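Maleylpyruvate isomerase (Ralstonia sp., PDB 2V6K) catalyses the glutathione-dependent isomerisation of maleylpyruvate to fumarylpyruvate in naphthalene degradation, working as a homodimeric zeta-class glutathione transferase. Local coordinates at residues Leu97-Ile100 against Val101-Ile105. Sequence-based numbering, arbitrary orientation.
Sequences LAAI and VGCDI. With TGG (gamma-glutamyl-S-(1,2-dicarboxyethyl)cysteinylglycine), chain F.
Ala99 and Cys103, one helical turn apart, meet through the methyl CB of the first and the sulfur SG of the second at 4.1 Å. The sulfur is set on that side by a chi1 of -60°, which leaves SG beside its own backbone N and anti to the carbonyl carbon. Starting one residue later and spanning five positions, CG2 of Ile100 and CD1 of Ile105 approach to 4.3 Å, a looser apolar touch between two branched side chains.

Beneath these contacts the backbone bonds alter from residue to residue. Gly102 N donates to Ala98 O at 2.8 Å in the carbonyl plane, with an N-H...O angle of 162°. The next bond, Cys103 N to Ala99 O, is equally short at 2.8 Å, yet its donor is tilted out of the carbonyl plane. Asp104 N to Ile100 O, at 3.0 Å, is weak because its N-H...O angle is bent to 134°.

Asp104 presents its carboxylate to the bound glutathione analogue. The gamma-glutamyl amine NN1 of TGG gives OD1 a hydrogen bond of 2.9 Å and OD2 a weak one of 3.1 Å, so both oxygens engage one nitrogen. OD2 also accepts from Gln66 NE2 and Gln51 NE2 of the second subunit, which should help fix the rotation of the carboxylate. Because Ser67 and His40 of that subunit bind the same ligand, the site is shared across the dimer, as in other glutathione transferases.

Within its own chain, this part of helix 88-104 is buried in the all-helical C-terminal domain: Ala98 and Val101 lie against helix 164-178, Leu97 and Ile100 against helix 125-149. Ile105, just beyond that range, touches both.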
ATOM      1  N   LEU A  97      -8.027  -0.735   7.081  1.00  3.42           N
ATOM      2  CA  LEU A  97      -7.764  -2.144   7.366  1.00  3.18           C
ATOM      3  C   LEU A  97      -7.008  -2.783   6.208  1.00  3.37           C
ATOM      4  O   LEU A  97      -5.998  -3.466   6.410  1.00  4.28           O
ATOM      5  CB  LEU A  97      -9.072  -2.899   7.631  1.00  3.42           C
ATOM      6  CG  LEU A  97      -9.747  -2.607   8.974  1.00  4.86           C
ATOM      7  CD1 LEU A  97     -11.151  -3.187   9.000  1.00  7.52           C
ATOM      8  CD2 LEU A  97      -8.924  -3.142  10.140  1.00  6.78           C
ATOM      9  N   ALA A  98      -7.483  -2.542   4.989  1.00  3.97           N
ATOM     10  CA  ALA A  98      -6.835  -3.097   3.806  1.00  3.52           C
ATOM     11  C   ALA A  98      -5.399  -2.612   3.706  1.00  3.58           C
ATOM     12  O   ALA A  98      -4.503  -3.400   3.408  1.00  4.47           O
ATOM     13  CB  ALA A  98      -7.611  -2.740   2.545  1.00  3.75           C
ATOM     14  N   ALA A  99      -5.177  -1.324   3.951  1.00  3.86           N
ATOM     15  CA  ALA A  99      -3.849  -0.747   3.787  1.00  4.02           C
ATOM     16  C   ALA A  99      -2.851  -1.227   4.844  1.00  3.90           C
ATOM     17  O   ALA A  99      -1.659  -1.298   4.564  1.00  4.07           O
ATOM     18  CB  ALA A  99      -3.939   0.777   3.775  1.00  4.14           C
ATOM     19  N   ILE A 100      -3.316  -1.563   6.052  1.00  3.71           N
ATOM     20  CA  ILE A 100      -2.415  -2.186   7.029  1.00  3.57           C
ATOM     21  C   ILE A 100      -1.760  -3.405   6.381  1.00  4.03           C
ATOM     22  O   ILE A 100      -0.540  -3.580   6.442  1.00  4.87           O
ATOM     23  CB  ILE A 100      -3.159  -2.610   8.314  1.00  3.40           C
ATOM     24  CG1 ILE A 100      -3.582  -1.368   9.104  1.00  5.10           C
ATOM     25  CG2 ILE A 100      -2.290  -3.549   9.178  1.00  5.36           C
ATOM     26  CD1 ILE A 100      -4.495  -1.667  10.271  1.00  6.01           C
ATOM     27  N   VAL A 101      -2.568  -4.238   5.733  1.00  3.56           N
ATOM     28  CA  VAL A 101      -2.046  -5.426   5.062  1.00  3.66           C
ATOM     29  C   VAL A 101      -1.292  -5.057   3.791  1.00  4.09           C
ATOM     30  O   VAL A 101      -0.146  -5.496   3.582  1.00  4.59           O
ATOM     31  CB  VAL A 101      -3.185  -6.406   4.709  1.00  3.58           C
ATOM     32  CG1 VAL A 101      -2.660  -7.552   3.870  1.00  4.61           C
ATOM     33  CG2 VAL A 101      -3.843  -6.940   5.976  1.00  5.10           C
ATOM     34  N   GLY A 102      -1.922  -4.255   2.942  1.00  3.95           N
ATOM     35  CA  GLY A 102      -1.408  -4.010   1.605  1.00  4.94           C
ATOM     36  C   GLY A 102      -0.152  -3.166   1.562  1.00  4.32           C
ATOM     37  O   GLY A 102       0.647  -3.297   0.637  1.00  4.28           O
ATOM     38  N   CYS A 103      -0.001  -2.277   2.541  1.00  4.07           N
ATOM     39  CA  CYS A 103       1.197  -1.443   2.644  1.00  4.06           C
ATOM     40  C   CYS A 103       2.182  -1.975   3.658  1.00  4.39           C
ATOM     41  O   CYS A 103       3.379  -2.019   3.392  1.00  5.10           O
ATOM     42  CB  CYS A 103       0.834  -0.012   3.056  1.00  4.09           C
ATOM     43  SG  CYS A 103      -0.264   0.878   1.937  1.00  5.64           S
ATOM     44  N   ASP A 104       1.684  -2.360   4.827  1.00  3.97           N
ATOM     45  CA  ASP A 104       2.570  -2.496   5.984  1.00  3.79           C
ATOM     46  C   ASP A 104       2.890  -3.927   6.395  1.00  3.61           C
ATOM     47  O   ASP A 104       3.641  -4.133   7.352  1.00  3.77           O
ATOM     48  CB  ASP A 104       2.021  -1.706   7.172  1.00  4.23           C
ATOM     49  CG  ASP A 104       1.779  -0.245   6.846  1.00  4.54           C
ATOM     50  OD1 ASP A 104       2.416   0.301   5.916  1.00  5.85           O
ATOM     51  OD2 ASP A 104       0.921   0.342   7.533  1.00  6.22           O
ATOM     52  N   ILE A 105       2.319  -4.905   5.699  1.00  3.46           N
ATOM     53  CA  ILE A 105       2.684  -6.302   5.923  1.00  4.14           C
ATOM     54  C   ILE A 105       3.155  -6.962   4.638  1.00  4.33           C
ATOM     55  O   ILE A 105       4.333  -7.324   4.508  1.00  5.11           O
ATOM     56  CB  ILE A 105       1.548  -7.153   6.539  1.00  3.75           C
ATOM     57  CG1 ILE A 105       0.960  -6.495   7.793  1.00  4.33           C
ATOM     58  CG2 ILE A 105       2.094  -8.533   6.884  1.00  5.39           C
ATOM     59  CD1 ILE A 105      -0.261  -7.231   8.334  1.00  5.29           C
TER
HETATM   60  OC1 TGG F1213       0.765   5.263   4.878  1.00  8.54           O
HETATM   61  CO1 TGG F1213       0.581   4.935   6.067  1.00  7.94           C
HETATM   62  OT1 TGG F1213       0.050   5.688   6.910  1.00  8.47           O
HETATM   63  CA1 TGG F1213       1.019   3.565   6.501  1.00  8.49           C
HETATM   64  NN1 TGG F1213       0.763   2.621   5.422  1.00  8.81           N
HETATM   65  CB1 TGG F1213       2.515   3.549   6.819  1.00  8.35           C
HETATM   66  CG1 TGG F1213       2.827   4.430   8.023  1.00  8.03           C
HETATM   67  CD1 TGG F1213       4.231   4.251   8.578  1.00 12.32           C
HETATM   68  OE1 TGG F1213       5.102   3.501   7.766  1.00  8.85           O
HETATM   69  NN2 TGG F1213       4.786   5.523   8.927  1.00  8.06           N
HETATM   70  CA2 TGG F1213       6.193   5.743   9.154  1.00  7.38           C
HETATM   71  CO2 TGG F1213       6.387   5.279  10.589  1.00 11.50           C
HETATM   72  OC2 TGG F1213       5.784   6.119  11.551  1.00  8.43           O
HETATM   73  NN3 TGG F1213       7.724   4.884  10.922  1.00  8.31           N
HETATM   74  CA3 TGG F1213       8.111   4.697  12.301  1.00  8.75           C
HETATM   75  CO3 TGG F1213       8.890   3.418  12.423  1.00  9.75           C
HETATM   76  OC3 TGG F1213       9.139   2.749  11.396  1.00  9.16           O
HETATM   77  OT3 TGG F1213       9.247   3.091  13.577  1.00 10.56           O
HETATM   78  CB2 TGG F1213       6.376   7.216   8.842  1.00  8.54           C
HETATM   79  SG2 TGG F1213       7.916   7.935   9.251  1.00 10.05           S
HETATM   80  CD2 TGG F1213       9.200   7.270   8.244  1.00 10.30           C
HETATM   81  CE2 TGG F1213       9.104   7.812   6.838  1.00 12.22           C
HETATM   82  OE2 TGG F1213       9.944   8.643   6.423  1.00 13.09           O
HETATM   83  OF2 TGG F1213       8.172   7.426   6.097  1.00 14.60           O
HETATM   84  CF2 TGG F1213      10.486   7.688   8.953  1.00 12.95           C
HETATM   85  CH2 TGG F1213      11.737   7.078   8.371  1.00 12.31           C
HETATM   86  OI2 TGG F1213      11.649   6.090   7.615  1.00 11.20           O
HETATM   87  OJ2 TGG F1213      12.834   7.600   8.678  1.00 15.46           O